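N-acetylmuramoyl-L-alanine amidase (Peptoclostridium difficile, PDB 4RN7) probably cleaves the amide bond between N-acetylmuramic acid and L-alanine in peptidoglycan as a zinc-dependent cell-wall hydrolase. Local coordinates at residues 97-111 with 138-150. Sequence-based numbering, arbitrary orientation.
Sequences TWYRNKATDGSKELA and RESNMPAILIECG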
loop_
_atom_site.group_PDB
_atom_site.type_symbol
_atom_site.label_atom_id
_atom_site.label_comp_id
_atom_site.label_asym_id
_atom_site.label_seq_id
_atom_site.Cartn_x
_atom_site.Cartn_y
_atom_site.Cartn_z
ATOM N N THR A 97 -8.219 -0.098 3.528
ATOM C CA THR A 97 -7.649 -0.652 2.299
ATOM C C THR A 97 -8.669 -0.560 1.175
ATOM O O THR A 97 -9.821 -0.959 1.346
ATOM C CB THR A 97 -7.259 -2.111 2.521
ATOM O OG1 THR A 97 -6.252 -2.181 3.536
ATOM C CG2 THR A 97 -6.710 -2.724 1.228
ATOM N N TRP A 98 -8.256 -0.010 0.035
ATOM C CA TRP A 98 -9.139 0.180 -1.110
ATOM C C TRP A 98 -8.983 -0.942 -2.128
ATOM O O TRP A 98 -7.909 -1.537 -2.246
ATOM C CB TRP A 98 -8.788 1.476 -1.838
ATOM C CG TRP A 98 -8.913 2.738 -1.038
ATOM C CD1 TRP A 98 -9.371 2.873 0.243
ATOM C CD2 TRP A 98 -8.572 4.055 -1.489
ATOM N NE1 TRP A 98 -9.334 4.205 0.614
ATOM C CE2 TRP A 98 -8.840 4.944 -0.431
ATOM C CE3 TRP A 98 -8.054 4.565 -2.688
ATOM C CZ2 TRP A 98 -8.615 6.325 -0.542
ATOM C CZ3 TRP A 98 -7.831 5.935 -2.792
ATOM C CH2 TRP A 98 -8.114 6.794 -1.730
ATOM N N TYR A 99 -10.058 -1.203 -2.869
ATOM C CA TYR A 99 -10.024 -2.079 -4.036
ATOM C C TYR A 99 -10.946 -1.487 -5.105
ATOM O O TYR A 99 -11.809 -0.668 -4.786
ATOM C CB TYR A 99 -10.449 -3.505 -3.669
ATOM C CG TYR A 99 -11.850 -3.616 -3.115
ATOM C CD1 TYR A 99 -12.112 -3.355 -1.781
ATOM C CD2 TYR A 99 -12.909 -4.000 -3.929
ATOM C CE1 TYR A 99 -13.396 -3.461 -1.268
ATOM C CE2 TYR A 99 -14.193 -4.111 -3.422
ATOM C CZ TYR A 99 -14.427 -3.837 -2.095
ATOM O OH TYR A 99 -15.707 -3.950 -1.594
ATOM N N ARG A 100 -10.768 -1.888 -6.366
ATOM C CA ARG A 100 -11.526 -1.284 -7.470
ATOM C C ARG A 100 -13.022 -1.542 -7.360
ATOM O O ARG A 100 -13.438 -2.566 -6.819
ATOM C CB ARG A 100 -11.009 -1.755 -8.841
ATOM C CG ARG A 100 -11.595 -3.074 -9.333
ATOM C CD ARG A 100 -11.107 -3.448 -10.738
ATOM N NE ARG A 100 -9.648 -3.511 -10.788
ATOM C CZ ARG A 100 -8.936 -4.601 -10.504
ATOM N NH1 ARG A 100 -7.611 -4.566 -10.551
ATOM N NH2 ARG A 100 -9.550 -5.731 -10.165
ATOM N N ASN A 101 -13.822 -0.604 -7.869
ATOM C CA ASN A 101 -15.275 -0.726 -7.850
ATOM C C ASN A 101 -15.780 -2.089 -8.322
ATOM O O ASN A 101 -15.390 -2.557 -9.394
ATOM C CB ASN A 101 -15.912 0.359 -8.724
ATOM C CG ASN A 101 -15.828 1.745 -8.109
ATOM O OD1 ASN A 101 -15.473 1.907 -6.940
ATOM N ND2 ASN A 101 -16.171 2.756 -8.899
ATOM N N LYS A 102 -16.648 -2.708 -7.518
ATOM C CA LYS A 102 -17.332 -3.953 -7.886
ATOM C C LYS A 102 -16.384 -5.084 -8.293
ATOM O O LYS A 102 -16.704 -5.888 -9.171
ATOM C CB LYS A 102 -18.339 -3.695 -9.012
ATOM C CG LYS A 102 -19.501 -2.788 -8.625
ATOM C CD LYS A 102 -20.374 -2.493 -9.836
ATOM C CE LYS A 102 -21.774 -2.077 -9.424
ATOM N NZ LYS A 102 -22.635 -1.850 -10.621
ATOM N N ALA A 103 -15.223 -5.145 -7.655
ATOM C CA ALA A 103 -14.216 -6.140 -8.013
ATOM C C ALA A 103 -14.720 -7.570 -7.813
ATOM O O ALA A 103 -15.171 -7.933 -6.723
ATOM C CB ALA A 103 -12.945 -5.910 -7.212
ATOM N N THR A 104 -14.634 -8.370 -8.872
ATOM C CA THR A 104 -15.032 -9.774 -8.832
ATOM C C THR A 104 -13.817 -10.702 -8.929
ATOM O O THR A 104 -13.958 -11.923 -8.857
ATOM C CB THR A 104 -16.014 -10.115 -9.982
ATOM O OG1 THR A 104 -15.420 -9.801 -11.249
ATOM C CG2 THR A 104 -17.304 -9.338 -9.835
ATOM N N ASP A 105 -12.628 -10.116 -9.074
ATOM C CA ASP A 105 -11.420 -10.883 -9.373
ATOM C C ASP A 105 -10.648 -11.360 -8.142
ATOM O O ASP A 105 -9.614 -12.021 -8.272
ATOM C CB ASP A 105 -10.490 -10.076 -10.290
ATOM C CG ASP A 105 -9.765 -8.942 -9.559
ATOM O OD1 ASP A 105 -10.227 -8.503 -8.483
ATOM O OD2 ASP A 105 -8.726 -8.472 -10.074
ATOM N N GLY A 106 -11.135 -11.021 -6.955
ATOM C CA GLY A 106 -10.449 -11.415 -5.737
ATOM C C GLY A 106 -9.788 -10.250 -5.022
ATOM O O GLY A 106 -9.235 -10.420 -3.932
ATOM N N SER A 107 -9.841 -9.071 -5.640
ATOM C CA SER A 107 -9.334 -7.844 -5.025
ATOM C C SER A 107 -10.000 -7.557 -3.680
ATOM O O SER A 107 -9.345 -7.109 -2.732
ATOM C CB SER A 107 -9.555 -6.647 -5.954
ATOM O OG SER A 107 -8.789 -6.763 -7.139
ATOM N N LYS A 108 -11.307 -7.788 -3.610
ATOM C CA LYS A 108 -12.048 -7.527 -2.382
ATOM C C LYS A 108 -11.560 -8.467 -1.282
ATOM O O LYS A 108 -11.361 -8.056 -0.132
ATOM C CB LYS A 108 -13.550 -7.702 -2.617
ATOM C CG LYS A 108 -14.404 -7.536 -1.360
ATOM C CD LYS A 108 -15.891 -7.554 -1.693
ATOM C CE LYS A 108 -16.728 -7.218 -0.469
ATOM N NZ LYS A 108 -18.171 -7.033 -0.793
ATOM N N GLU A 109 -11.355 -9.730 -1.649
ATOM C CA GLU A 109 -10.850 -10.731 -0.716
ATOM C C GLU A 109 -9.419 -10.395 -0.254
ATOM O O GLU A 109 -9.092 -10.506 0.933
ATOM C CB GLU A 109 -10.917 -12.120 -1.360
ATOM C CG GLU A 109 -12.341 -12.684 -1.537
ATOM C CD GLU A 109 -13.219 -11.882 -2.498
ATOM O OE1 GLU A 109 -12.699 -11.327 -3.490
ATOM O OE2 GLU A 109 -14.441 -11.806 -2.258
ATOM N N LEU A 110 -8.575 -9.985 -1.196
ATOM C CA LEU A 110 -7.210 -9.561 -0.880
ATOM C C LEU A 110 -7.220 -8.384 0.097
ATOM O O LEU A 110 -6.467 -8.363 1.070
ATOM C CB LEU A 110 -6.464 -9.175 -2.165
ATOM C CG LEU A 110 -5.092 -8.504 -2.035
ATOM C CD1 LEU A 110 -4.082 -9.412 -1.332
ATOM C CD2 LEU A 110 -4.571 -8.080 -3.406
ATOM N N ALA A 111 -8.089 -7.412 -0.171
ATOM C CA ALA A 111 -8.223 -6.231 0.672
ATOM C C ALA A 111 -8.605 -6.595 2.104
ATOM O O ALA A 111 -8.019 -6.079 3.055
ATOM C CB ALA A 111 -9.251 -5.266 0.078
ATOM N N ARG A 138 -8.129 0.660 -10.946
ATOM C CA ARG A 138 -9.098 0.484 -12.019
ATOM C C ARG A 138 -8.499 -0.133 -13.278
ATOM O O ARG A 138 -9.123 -0.999 -13.907
ATOM C CB ARG A 138 -9.748 1.828 -12.349
ATOM C CG ARG A 138 -10.876 1.726 -13.353
ATOM C CD ARG A 138 -11.389 3.094 -13.757
ATOM N NE ARG A 138 -10.403 3.824 -14.550
ATOM C CZ ARG A 138 -9.918 5.017 -14.221
ATOM N NH1 ARG A 138 -10.329 5.619 -13.113
ATOM N NH2 ARG A 138 -9.024 5.612 -15.000
ATOM N N GLU A 139 -7.293 0.303 -13.637
ATOM C CA GLU A 139 -6.699 -0.087 -14.911
ATOM C C GLU A 139 -5.659 -1.202 -14.805
ATOM O O GLU A 139 -5.107 -1.623 -15.822
ATOM C CB GLU A 139 -6.101 1.132 -15.624
ATOM C CG GLU A 139 -7.097 2.269 -15.863
ATOM C CD GLU A 139 -8.203 1.903 -16.830
ATOM O OE1 GLU A 139 -8.052 0.914 -17.573
ATOM O OE2 GLU A 139 -9.233 2.609 -16.850
ATOM N N SER A 140 -5.402 -1.690 -13.590
ATOM C CA SER A 140 -4.545 -2.871 -13.435
ATOM C C SER A 140 -5.331 -4.172 -13.674
ATOM O O SER A 140 -6.544 -4.231 -13.431
ATOM C CB SER A 140 -3.855 -2.876 -12.068
ATOM O OG SER A 140 -4.781 -2.588 -11.038
ATOM N N ASN A 141 -4.640 -5.202 -14.162
ATOM C CA ASN A 141 -5.286 -6.431 -14.614
ATOM C C ASN A 141 -5.326 -7.582 -13.614
ATOM O O ASN A 141 -5.843 -8.659 -13.925
ATOM C CB ASN A 141 -4.609 -6.932 -15.902
ATOM C CG ASN A 141 -4.811 -5.999 -17.066
ATOM O OD1 ASN A 141 -5.823 -5.308 -17.146
ATOM N ND2 ASN A 141 -3.848 -5.975 -17.984
HETATM N N MSE A 142 -4.777 -7.371 -12.426
HETATM C CA MSE A 142 -4.710 -8.436 -11.443
HETATM C C MSE A 142 -5.333 -7.929 -10.158
HETATM O O MSE A 142 -5.610 -6.727 -10.055
HETATM C CB MSE A 142 -3.253 -8.866 -11.229
HETATM C CG MSE A 142 -2.375 -7.897 -10.457
HETATM SE SE MSE A 142 -1.896 -6.201 -11.313
HETATM C CE MSE A 142 -1.098 -6.885 -12.951
ATOM N N PRO A 143 -5.574 -8.833 -9.186
ATOM C CA PRO A 143 -6.028 -8.352 -7.876
ATOM C C PRO A 143 -5.134 -7.235 -7.337
ATOM O O PRO A 143 -3.908 -7.385 -7.283
ATOM C CB PRO A 143 -5.940 -9.601 -6.999
ATOM C CG PRO A 143 -6.261 -10.720 -7.947
ATOM C CD PRO A 143 -5.606 -10.307 -9.266
ATOM N N ALA A 144 -5.760 -6.114 -6.970
ATOM C CA ALA A 144 -5.042 -4.885 -6.651
ATOM C C ALA A 144 -5.686 -4.178 -5.461
ATOM O O ALA A 144 -6.917 -4.032 -5.407
ATOM C CB ALA A 144 -5.036 -3.955 -7.859
ATOM N N ILE A 145 -4.854 -3.730 -4.522
ATOM C CA ILE A 145 -5.334 -2.967 -3.371
ATOM C C ILE A 145 -4.463 -1.732 -3.169
ATOM O O ILE A 145 -3.325 -1.673 -3.655
ATOM C CB ILE A 145 -5.355 -3.805 -2.067
ATOM C CG1 ILE A 145 -3.938 -4.274 -1.689
ATOM C CG2 ILE A 145 -6.324 -4.983 -2.211
ATOM C CD1 ILE A 145 -3.847 -4.957 -0.322
ATOM N N LEU A 146 -5.009 -0.739 -2.467
ATOM C CA LEU A 146 -4.243 0.437 -2.086
ATOM C C LEU A 146 -4.463 0.579 -0.597
ATOM O O LEU A 146 -5.604 0.659 -0.145
ATOM C CB LEU A 146 -4.734 1.696 -2.827
ATOM C CG LEU A 146 -4.029 3.028 -2.510
ATOM C CD1 LEU A 146 -4.067 3.951 -3.719
ATOM C CD2 LEU A 146 -4.640 3.741 -1.291
ATOM N N ILE A 147 -3.370 0.576 0.162
ATOM C CA ILE A 147 -3.480 0.702 1.606
ATOM C C ILE A 147 -3.198 2.135 2.017
ATOM O O ILE A 147 -2.123 2.654 1.717
ATOM C CB ILE A 147 -2.491 -0.220 2.331
ATOM C CG1 ILE A 147 -2.567 -1.639 1.760
ATOM C CG2 ILE A 147 -2.822 -0.266 3.834
ATOM C CD1 ILE A 147 -1.430 -2.550 2.201
ATOM N N GLU A 148 -4.154 2.755 2.722
ATOM C CA GLU A 148 -3.981 4.102 3.267
ATOM C C GLU A 148 -3.461 3.930 4.689
ATOM O O GLU A 148 -4.229 3.646 5.611
ATOM C CB GLU A 148 -5.305 4.878 3.279
ATOM C CG GLU A 148 -5.865 5.204 1.870
ATOM C CD GLU A 148 -5.120 6.332 1.177
ATOM O OE1 GLU A 148 -4.051 6.738 1.662
ATOM O OE2 GLU A 148 -5.591 6.820 0.129
ATOM N N CYS A 149 -2.154 4.116 4.856
ATOM C CA CYS A 149 -1.460 3.636 6.051
ATOM C C CYS A 149 -1.496 4.594 7.242
ATOM O O CYS A 149 -0.515 4.693 7.988
ATOM C CB CYS A 149 -0.010 3.296 5.722
ATOM S SG CYS A 149 0.159 1.914 4.550
ATOM N N GLY A 150 -2.611 5.291 7.423
ATOM C CA GLY A 150 -2.740 6.212 8.546
ATOM C C GLY A 150 -2.870 7.615 7.991
ATOM O O GLY A 150 -2.580 7.836 6.812
HETATM O O HOH W 1 -8.758 -3.740 -7.265
HETATM O O HOH W 2 -7.944 -9.716 -12.309
#
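The central sheet of the amidase domain pairs strand 95-99 with strand 144-151 in antiparallel fashion, and W98 and L146 form a hydrogen-bonded pair, next to the non-hydrogen-bonded pair T97 and I147. W98 N reaches L146 O at 2.7 Å, almost straight at 175°, and L146 N returns a bond to W98 O at 3.0 Å. W98 and L146 point to one face of the sheet, where L146 CD2 and E148 OE2 both lie over one side of the indole: L146 CD2 is 4.1 Å from the six-membered ring centroid, a CH-pi contact, while E148 OE2 sits above the far rim, 3.1 Å from W98 CH2. The E148 carboxylate plane is 69° from the ring, and the E148 side chain also touches H82, a zinc ligand. The reverse face of the sheet carries T97 and I145; I145 CG2 packs 3.7 Å from L110 CG and also touches A111, seating helix 107-122 on the sheet.

Past the strand end, R100 bends at chi3 (57°) and gives NH1 to M142 O at 3.0 Å, with the acceptor in the guanidinium plane. L137 O takes its NE, and R100 NH2 forms a salt bridge with D105 OD2 at 2.9 Å. D105 in turn accepts S107 N on OD1, an Asx turn at the helix start, and S107 OG on the syn lone pair of that oxygen. S107 OG itself accepts A144 N at 3.1 Å, tying helix to strand. Strand 144-151, between parallel 77-84, which carries H82, and antiparallel 95-99 in a six-stranded mixed sheet covered by helix 107-122, is consistent with the alpha/beta fold of zinc-dependent Amidase_3 enzymes.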